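Local coordinates for protein FKBP-type peptidyl-prolyl cis-trans isomerase fkpA (Escherichia coli, PDB 1Q6H) that catalyses the cis-trans isomerisation of peptide bonds preceding proline and acts as a chaperone, assisting protein folding in the periplasm, at residues Pro206-Pro209 against Pro210-Leu214. Residues are numbered along the deposited sequence; the frame is centred on the assembly and turned at random.
Sequences PGIP and PNSTL
S212 reaches back across a type II beta turn to the residue that begins it, P209, and grips its carbonyl oxygen. The hydroxyl OG donates to P209 O at 2.6 Å, coming from above the carbonyl plane, 46° out of it. With chi1 at -66°, OG lies beside its own backbone N, which turns both donors of S212 to the same acceptor; serine suits the place because its short side chain brings a hydroxyl back to that oxygen. The backbone bond that closes the turn, S212 N to P209 O, is weak, 3.2 Å with an N-H...O angle of 122°. A water reinforces it, donating to P209 O at 2.8 Å and accepting from S212 N. P210 suits the second position of the turn, since its ring restricts phi to the range needed there, while N211 takes the left-handed conformation that asparagine tolerates better than most residues. The side-chain ND2 of N211 donates to A96 O of helix 70-112. I208 CG2, anti to the backbone N, meets S212 CB at 3.7 Å and L214 CD2 at 3.8 Å. The branched I208 and L214 side chains cross at about a right angle, and both rest on F156 of strand 155-158, a buried setting that suits apolar residues. Replacing S212 by an alanine removes the hydroxyl, and P209 O, left to the weak amide bond and the water, would probably hold the turn less firmly. Three donors converge on P209 O, so the turn does not depend on its poorly angled backbone bond alone.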
loop_
_atom_site.group_PDB
_atom_site.type_symbol
_atom_site.label_atom_id
_atom_site.label_comp_id
_atom_site.label_asym_id
_atom_site.label_seq_id
_atom_site.Cartn_x
_atom_site.Cartn_y
_atom_site.Cartn_z
ATOM N N PRO A 206 -7.995 6.030 -18.874
ATOM C CA PRO A 206 -7.005 4.989 -19.173
ATOM C C PRO A 206 -6.972 4.592 -20.663
ATOM O O PRO A 206 -8.011 4.319 -21.269
ATOM C CB PRO A 206 -7.437 3.832 -18.257
ATOM C CG PRO A 206 -7.994 4.554 -17.049
ATOM C CD PRO A 206 -8.796 5.698 -17.685
ATOM N N GLY A 207 -5.782 4.607 -21.256
ATOM C CA GLY A 207 -5.632 4.313 -22.676
ATOM C C GLY A 207 -5.792 5.531 -23.592
ATOM O O GLY A 207 -5.462 5.492 -24.783
ATOM N N ILE A 208 -6.302 6.627 -23.044
ATOM C CA ILE A 208 -6.453 7.860 -23.804
ATOM C C ILE A 208 -5.781 9.030 -23.103
ATOM O O ILE A 208 -6.251 9.519 -22.078
ATOM C CB ILE A 208 -7.897 8.151 -24.039
ATOM C CG1 ILE A 208 -8.503 6.969 -24.781
ATOM C CG2 ILE A 208 -8.036 9.474 -24.844
ATOM C CD1 ILE A 208 -9.961 7.120 -25.101
ATOM N N PRO A 209 -4.650 9.459 -23.640
ATOM C CA PRO A 209 -3.916 10.576 -23.041
ATOM C C PRO A 209 -4.656 11.921 -23.091
ATOM O O PRO A 209 -5.600 12.150 -23.847
ATOM C CB PRO A 209 -2.600 10.618 -23.832
ATOM C CG PRO A 209 -2.546 9.292 -24.612
ATOM C CD PRO A 209 -3.950 8.858 -24.791
ATOM N N PRO A 210 -4.232 12.815 -22.212
ATOM C CA PRO A 210 -4.809 14.154 -22.107
ATOM C C PRO A 210 -4.940 14.850 -23.429
ATOM O O PRO A 210 -3.996 14.832 -24.237
ATOM C CB PRO A 210 -3.784 14.893 -21.239
ATOM C CG PRO A 210 -3.181 13.858 -20.425
ATOM C CD PRO A 210 -3.160 12.597 -21.239
ATOM N N ASN A 211 -6.076 15.499 -23.645
ATOM C CA ASN A 211 -6.327 16.229 -24.867
ATOM C C ASN A 211 -6.097 15.438 -26.173
ATOM O O ASN A 211 -5.560 15.953 -27.135
ATOM C CB ASN A 211 -5.536 17.526 -24.856
ATOM C CG ASN A 211 -6.153 18.559 -23.928
ATOM O OD1 ASN A 211 -7.338 18.483 -23.613
ATOM N ND2 ASN A 211 -5.342 19.514 -23.469
ATOM N N SER A 212 -6.499 14.175 -26.187
ATOM C CA SER A 212 -6.377 13.350 -27.380
ATOM C C SER A 212 -7.537 13.538 -28.347
ATOM O O SER A 212 -8.701 13.460 -27.982
ATOM C CB SER A 212 -6.302 11.864 -27.025
ATOM O OG SER A 212 -5.111 11.561 -26.313
ATOM N N THR A 213 -7.195 13.850 -29.578
ATOM C CA THR A 213 -8.150 13.754 -30.659
ATOM C C THR A 213 -8.323 12.255 -30.936
ATOM O O THR A 213 -7.332 11.477 -30.934
ATOM C CB THR A 213 -7.633 14.506 -31.874
ATOM O OG1 THR A 213 -7.803 15.915 -31.658
ATOM C CG2 THR A 213 -8.471 14.210 -33.115
ATOM N N LEU A 214 -9.577 11.831 -31.097
ATOM C CA LEU A 214 -9.880 10.421 -31.300
ATOM C C LEU A 214 -10.355 10.154 -32.725
ATOM O O LEU A 214 -11.205 10.881 -33.224
ATOM C CB LEU A 214 -10.984 9.966 -30.340
ATOM C CG LEU A 214 -10.788 10.279 -28.856
ATOM C CD1 LEU A 214 -11.973 9.716 -28.044
ATOM C CD2 LEU A 214 -9.437 9.739 -28.380
HETATM O O HOH W 1 -8.270 13.052 -23.850
#